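Local coordinates for competence protein PILN (Thermus thermophilus, PDB 4BHQ), which probably helps build the inner-membrane platform from which type IV pili are assembled, its periplasmic domain pairing with a second copy of itself, at residues A50-W53 with S54-A58; R120-R123 with A124-S128. All blocks are in the same frame, centred on the assembly; numbering follows the deposited sequence.

Interaction 1: residues A50-W53 with S54-A58; sequences AVPW and SQYLA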
ATOM      1  N   ALA A  50     -13.487  -8.498  11.271  1.00 54.49           N
ATOM      2  CA  ALA A  50     -14.138  -7.226  11.676  1.00 55.72           C
ATOM      3  C   ALA A  50     -13.996  -6.205  10.532  1.00 49.21           C
ATOM      4  O   ALA A  50     -14.756  -6.228   9.583  1.00 54.82           O
ATOM      5  CB  ALA A  50     -13.526  -6.701  12.978  1.00 63.97           C
ATOM      6  N   VAL A  51     -13.016  -5.322  10.619  1.00 39.23           N
ATOM      7  CA  VAL A  51     -12.712  -4.384   9.556  1.00 34.44           C
ATOM      8  C   VAL A  51     -11.957  -5.119   8.412  1.00 29.42           C
ATOM      9  O   VAL A  51     -10.909  -5.702   8.641  1.00 31.52           O
ATOM     10  CB  VAL A  51     -11.826  -3.252  10.146  1.00 34.92           C
ATOM     11  CG1 VAL A  51     -11.245  -2.367   9.040  1.00 31.39           C
ATOM     12  CG2 VAL A  51     -12.653  -2.425  11.128  1.00 38.48           C
ATOM     13  N   PRO A  52     -12.447  -5.038   7.166  1.00 26.71           N
ATOM     14  CA  PRO A  52     -11.689  -5.686   6.075  1.00 22.89           C
ATOM     15  C   PRO A  52     -10.434  -4.845   5.658  1.00 21.52           C
ATOM     16  O   PRO A  52     -10.430  -4.197   4.573  1.00 20.90           O
ATOM     17  CB  PRO A  52     -12.679  -5.697   4.908  1.00 23.21           C
ATOM     18  CG  PRO A  52     -13.646  -4.531   5.206  1.00 26.26           C
ATOM     19  CD  PRO A  52     -13.699  -4.375   6.706  1.00 26.93           C
ATOM     20  N   TRP A  53      -9.426  -4.867   6.503  1.00 19.73           N
ATOM     21  CA  TRP A  53      -8.197  -4.071   6.296  1.00 21.41           C
ATOM     22  C   TRP A  53      -7.575  -4.279   4.977  1.00 19.72           C
ATOM     23  O   TRP A  53      -7.083  -3.350   4.371  1.00 18.02           O
ATOM     24  CB  TRP A  53      -7.186  -4.502   7.368  1.00 24.12           C
ATOM     25  CG  TRP A  53      -7.584  -3.988   8.730  1.00 31.71           C
ATOM     26  CD1 TRP A  53      -7.982  -4.699   9.856  1.00 31.54           C
ATOM     27  CD2 TRP A  53      -7.590  -2.595   9.135  1.00 34.04           C
ATOM     28  NE1 TRP A  53      -8.234  -3.838  10.879  1.00 34.20           N
ATOM     29  CE2 TRP A  53      -8.013  -2.573  10.508  1.00 35.27           C
ATOM     30  CE3 TRP A  53      -7.269  -1.400   8.494  1.00 35.03           C
ATOM     31  CZ2 TRP A  53      -8.095  -1.412  11.207  1.00 39.31           C
ATOM     32  CZ3 TRP A  53      -7.432  -0.237   9.201  1.00 42.60           C
ATOM     33  CH2 TRP A  53      -7.814  -0.244  10.510  1.00 32.52           C
ATOM     34  N   SER A  54      -7.601  -5.522   4.475  1.00 17.12           N
ATOM     35  CA  SER A  54      -6.916  -5.858   3.242  1.00 18.82           C
ATOM     36  C   SER A  54      -7.483  -5.127   2.021  1.00 17.28           C
ATOM     37  O   SER A  54      -6.747  -4.761   1.081  1.00 18.87           O
ATOM     38  CB  SER A  54      -6.904  -7.384   3.086  1.00 20.01           C
ATOM     39  OG  SER A  54      -8.221  -7.780   2.693  1.00 29.71           O
ATOM     40  N   GLN A  55      -8.758  -4.816   2.091  1.00 19.16           N
ATOM     41  CA  GLN A  55      -9.436  -4.030   1.004  1.00 21.04           C
ATOM     42  C   GLN A  55      -9.154  -2.519   1.140  1.00 19.72           C
ATOM     43  O   GLN A  55      -8.995  -1.822   0.136  1.00 20.76           O
ATOM     44  CB  GLN A  55     -10.982  -4.269   1.047  1.00 21.24           C
ATOM     45  CG  GLN A  55     -11.408  -5.606   0.319  1.00 24.07           C
ATOM     46  CD  GLN A  55     -10.735  -6.794   0.975  1.00 29.93           C
ATOM     47  OE1 GLN A  55     -10.757  -6.941   2.197  1.00 29.77           O
ATOM     48  NE2 GLN A  55     -10.078  -7.595   0.190  1.00 27.15           N
ATOM     49  N   TYR A  56      -9.137  -2.011   2.369  1.00 20.36           N
ATOM     50  CA  TYR A  56      -8.852  -0.588   2.593  1.00 18.89           C
ATOM     51  C   TYR A  56      -7.415  -0.293   2.185  1.00 19.50           C
ATOM     52  O   TYR A  56      -7.135   0.726   1.563  1.00 19.01           O
ATOM     53  CB  TYR A  56      -9.098  -0.179   4.045  1.00 19.25           C
ATOM     54  CG  TYR A  56     -10.586  -0.031   4.424  1.00 21.50           C
ATOM     55  CD1 TYR A  56     -11.336   1.059   3.978  1.00 24.37           C
ATOM     56  CD2 TYR A  56     -11.219  -0.973   5.238  1.00 21.92           C
ATOM     57  CE1 TYR A  56     -12.636   1.253   4.337  1.00 22.62           C
ATOM     58  CE2 TYR A  56     -12.523  -0.815   5.633  1.00 23.03           C
ATOM     59  CZ  TYR A  56     -13.240   0.291   5.155  1.00 27.67           C
ATOM     60  OH  TYR A  56     -14.526   0.437   5.522  1.00 26.26           O
ATOM     61  N   LEU A  57      -6.492  -1.182   2.598  1.00 19.42           N
ATOM     62  CA  LEU A  57      -5.082  -1.046   2.169  1.00 17.89           C
ATOM     63  C   LEU A  57      -4.947  -1.167   0.653  1.00 17.62           C
ATOM     64  O   LEU A  57      -4.197  -0.353   0.023  1.00 19.97           O
ATOM     65  CB  LEU A  57      -4.240  -2.105   2.911  1.00 20.29           C
ATOM     66  CG  LEU A  57      -2.737  -2.192   2.618  1.00 24.76           C
ATOM     67  CD1 LEU A  57      -2.120  -0.790   2.805  1.00 22.55           C
ATOM     68  CD2 LEU A  57      -2.071  -3.256   3.535  1.00 21.36           C
ATOM     69  N   ALA A  58      -5.596  -2.128   0.041  1.00 17.64           N
ATOM     70  CA  ALA A  58      -5.500  -2.178  -1.469  1.00 19.31           C
ATOM     71  C   ALA A  58      -5.980  -0.850  -2.083  1.00 17.60           C
ATOM     72  O   ALA A  58      -5.356  -0.325  -2.974  1.00 15.93           O
ATOM     73  CB  ALA A  58      -6.363  -3.372  -2.033  1.00 18.22           C
TER

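Interaction 2: residues R120-R123 with A124-S128; sequences RFIR and AFETS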
ATOM      1  N   ARG A 120       6.486  -7.056 -15.071  1.00 20.73           N
ATOM      2  CA  ARG A 120       7.202  -5.951 -14.339  1.00 24.16           C
ATOM      3  C   ARG A 120       6.933  -5.941 -12.832  1.00 20.88           C
ATOM      4  O   ARG A 120       7.837  -5.700 -12.035  1.00 22.80           O
ATOM      5  CB  ARG A 120       6.814  -4.586 -14.906  1.00 24.63           C
ATOM      6  CG  ARG A 120       7.317  -4.350 -16.353  1.00 35.84           C
ATOM      7  CD  ARG A 120       7.132  -2.887 -16.828  1.00 31.22           C
ATOM      8  NE  ARG A 120       5.723  -2.538 -17.079  1.00 34.33           N
ATOM      9  CZ  ARG A 120       5.156  -2.614 -18.293  1.00 34.24           C
ATOM     10  NH1 ARG A 120       5.851  -3.012 -19.357  1.00 32.59           N
ATOM     11  NH2 ARG A 120       3.892  -2.283 -18.478  1.00 35.45           N
ATOM     12  N   PHE A 121       5.693  -6.255 -12.441  1.00 21.80           N
ATOM     13  CA  PHE A 121       5.320  -6.271 -11.004  1.00 20.82           C
ATOM     14  C   PHE A 121       6.058  -7.395 -10.341  1.00 25.68           C
ATOM     15  O   PHE A 121       6.696  -7.211  -9.255  1.00 22.95           O
ATOM     16  CB  PHE A 121       3.775  -6.464 -10.859  1.00 22.04           C
ATOM     17  CG  PHE A 121       3.290  -6.396  -9.428  1.00 22.33           C
ATOM     18  CD1 PHE A 121       3.313  -7.543  -8.604  1.00 21.97           C
ATOM     19  CD2 PHE A 121       2.862  -5.167  -8.884  1.00 20.77           C
ATOM     20  CE1 PHE A 121       2.865  -7.470  -7.273  1.00 23.30           C
ATOM     21  CE2 PHE A 121       2.384  -5.083  -7.558  1.00 21.43           C
ATOM     22  CZ  PHE A 121       2.387  -6.241  -6.744  1.00 21.18           C
ATOM     23  N   ILE A 122       6.006  -8.583 -10.957  1.00 21.80           N
ATOM     24  CA  ILE A 122       6.682  -9.732 -10.353  1.00 21.60           C
ATOM     25  C   ILE A 122       8.176  -9.447 -10.220  1.00 23.50           C
ATOM     26  O   ILE A 122       8.772  -9.671  -9.127  1.00 25.01           O
ATOM     27  CB  ILE A 122       6.464 -11.009 -11.164  1.00 25.56           C
ATOM     28  CG1 ILE A 122       4.988 -11.414 -11.128  1.00 25.22           C
ATOM     29  CG2 ILE A 122       7.350 -12.137 -10.622  1.00 26.64           C
ATOM     30  CD1 ILE A 122       4.642 -12.496 -12.150  1.00 24.29           C
ATOM     31  N   ARG A 123       8.779  -8.932 -11.279  1.00 23.98           N
ATOM     32  CA  ARG A 123      10.269  -8.735 -11.280  1.00 27.77           C
ATOM     33  C   ARG A 123      10.691  -7.698 -10.252  1.00 30.72           C
ATOM     34  O   ARG A 123      11.771  -7.806  -9.706  1.00 30.05           O
ATOM     35  CB  ARG A 123      10.787  -8.301 -12.675  1.00 28.35           C
ATOM     36  CG  ARG A 123      10.813  -9.484 -13.654  1.00 36.40           C
ATOM     37  CD  ARG A 123      11.480  -9.103 -14.996  1.00 48.17           C
ATOM     38  NE  ARG A 123      11.400 -10.157 -16.031  1.00 46.23           N
ATOM     39  CZ  ARG A 123      11.370  -9.932 -17.361  1.00 53.57           C
ATOM     40  NH1 ARG A 123      11.439  -8.695 -17.863  1.00 52.31           N
ATOM     41  NH2 ARG A 123      11.268 -10.953 -18.212  1.00 54.71           N
ATOM     42  N   ALA A 124       9.838  -6.679  -9.996  1.00 26.06           N
ATOM     43  CA  ALA A 124      10.197  -5.677  -8.946  1.00 25.51           C
ATOM     44  C   ALA A 124      10.511  -6.366  -7.657  1.00 27.22           C
ATOM     45  O   ALA A 124      11.322  -5.890  -6.865  1.00 28.24           O
ATOM     46  CB  ALA A 124       9.042  -4.656  -8.713  1.00 20.62           C
ATOM     47  N   PHE A 125       9.810  -7.484  -7.363  1.00 21.60           N
ATOM     48  CA  PHE A 125      10.042  -8.114  -6.062  1.00 23.56           C
ATOM     49  C   PHE A 125      11.135  -9.205  -6.085  1.00 31.44           C
ATOM     50  O   PHE A 125      11.374  -9.864  -5.093  1.00 34.30           O
ATOM     51  CB  PHE A 125       8.705  -8.666  -5.518  1.00 22.27           C
ATOM     52  CG  PHE A 125       7.755  -7.554  -5.136  1.00 20.80           C
ATOM     53  CD1 PHE A 125       7.886  -6.901  -3.920  1.00 19.68           C
ATOM     54  CD2 PHE A 125       6.812  -7.068  -6.072  1.00 19.87           C
ATOM     55  CE1 PHE A 125       7.004  -5.852  -3.579  1.00 20.76           C
ATOM     56  CE2 PHE A 125       5.956  -6.039  -5.739  1.00 18.02           C
ATOM     57  CZ  PHE A 125       6.057  -5.400  -4.516  1.00 19.34           C
ATOM     58  N   GLU A 126      11.776  -9.390  -7.229  1.00 33.07           N
ATOM     59  CA  GLU A 126      12.840 -10.383  -7.327  1.00 43.28           C
ATOM     60  C   GLU A 126      14.221  -9.762  -7.319  1.00 42.33           C
ATOM     61  O   GLU A 126      15.169 -10.417  -6.967  1.00 51.94           O
ATOM     62  CB  GLU A 126      12.663 -11.191  -8.612  1.00 43.52           C
ATOM     63  CG  GLU A 126      11.637 -12.258  -8.441  1.00 38.99           C
ATOM     64  CD  GLU A 126      11.522 -13.148  -9.657  1.00 50.69           C
ATOM     65  OE1 GLU A 126      12.080 -12.788 -10.749  1.00 46.30           O
ATOM     66  OE2 GLU A 126      10.861 -14.231  -9.482  1.00 46.53           O
ATOM     67  N   THR A 127      14.307  -8.498  -7.701  1.00 48.09           N
ATOM     68  CA  THR A 127      15.554  -7.828  -7.863  1.00 49.52           C
ATOM     69  C   THR A 127      15.885  -7.057  -6.596  1.00 57.69           C
ATOM     70  O   THR A 127      16.754  -6.191  -6.624  1.00 58.77           O
ATOM     71  CB  THR A 127      15.514  -6.840  -9.056  1.00 55.40           C
ATOM     72  OG1 THR A 127      14.508  -5.851  -8.825  1.00 59.66           O
ATOM     73  CG2 THR A 127      15.208  -7.560 -10.398  1.00 55.37           C
ATOM     74  N   SER A 128      15.204  -7.342  -5.482  1.00 50.75           N
ATOM     75  CA  SER A 128      15.582  -6.700  -4.242  1.00 45.10           C
ATOM     76  C   SER A 128      15.992  -7.696  -3.156  1.00 47.05           C
ATOM     77  O   SER A 128      15.292  -8.684  -2.918  1.00 47.36           O
ATOM     78  CB  SER A 128      14.460  -5.811  -3.739  1.00 45.65           C
ATOM     79  OG  SER A 128      14.755  -5.452  -2.395  1.00 48.52           O
TER

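Interaction 1: residues A50-W53 with S54-A58
The Tyr56 ring meets the residues before the helix obliquely: its CE2 lies 3.9 Å from Pro52 CD and 4.0 Å from Val51 CG1, while CA of Trp53 sits at the ring's edge, near its plane. Val51 bridges two aromatics, because the same CG1, anti to the backbone N (chi1 169°), also rests over the centre of one face of the Trp53 indole, 3.5 Å above its plane. Pro52, centre of an inverse gamma turn, holds the N-cap position, and its carbonyl O receives Gln55 N at 3.1 Å and, weakly, Tyr56 N. One residue on, Leu57 N donates to Trp53 O at 2.9 Å, almost straight (174°). The bent Gln55 chain folds back so that OE1 takes the Ser54 OG hydrogen at 2.7 Å and lies 3.5 Å from Pro52 CB; NE2 reaches weakly to Arg76 O of strand 73-82. A leucine in its place would probably leave the Ser54 hydroxyl without this acceptor and Arg76 O without its weak amide partner. The polar Ser54-Gln55 pair, with Ser54 OG also bonded to Ser77 OG, ties the helix start to strand 73-82, while Val51, Trp53 and Tyr56 pack on the second subunit.

Interaction 2: residues R120-R123 with A124-S128
Ala124 N donates to Arg120 O at 3.0 Å, the last full helical i to i+4 bond before the backbone tightens. Phe125 N then turns to Ile122 O and Glu126 N to Arg123 O (2.9 Å), both i to i+3, with each donor standing well above its carbonyl plane. Arg123 O is gripped a second time, weakly, by Thr127 N, and the chain leaves helix 115-124 for the loop to strand 131-141. Phe121 and Phe125 carry the side-chain contact. CE2 of Phe125 comes over one face of the Phe121 ring, offset toward its rim and 3.7 Å from Phe121 CZ. The planes lie 50° apart with centroids 5.2 Å from each other, an oblique pair. Phe121 holds CG anti to its own N (chi1 -176°), whereas Phe125 places CG anti to its carbonyl carbon (chi1 -69°), and these different settings turn the two rings, four residues apart, toward each other. The edge of the Phe125 ring also faces Phe121 O, with CD2 3.2 Å from that oxygen. Phe121 further meets Phe149, Phe125 meets Phe60 of the second subunit, and Ala124 O accepts a bond from Gln63 NE2 of that subunit. On the outer side Arg123 and Glu126 carry opposite charges without touching, NE and OE1 being 5.9 Å apart, while Arg120 forms a salt bridge with Glu72. The chemistry is thus divided: buried aromatics join the helix end to the sheet and the dimer partner, and charged chains line the exposed side.

In the fold
Interaction 1 opens helix 53-63 and interaction 2 closes helix 115-124, so a helix start is set against a helix end, on opposite sides of the chain's centre. Their centres are 24 Å apart and they do not touch. Both are partly buried and both reach the second subunit, in keeping with the family's dimerization domain. They lean on different outer strands of the antiparallel sheet: residues 50-58 on strand 73-82, residues 120-128 on strand 131-141. Each mixes apolar packing with backbone bonds, but interaction 1 adds a neutral serine-glutamine pair directed at its strand, whereas interaction 2 has a paired-phenylalanine core and charged residues at its surface.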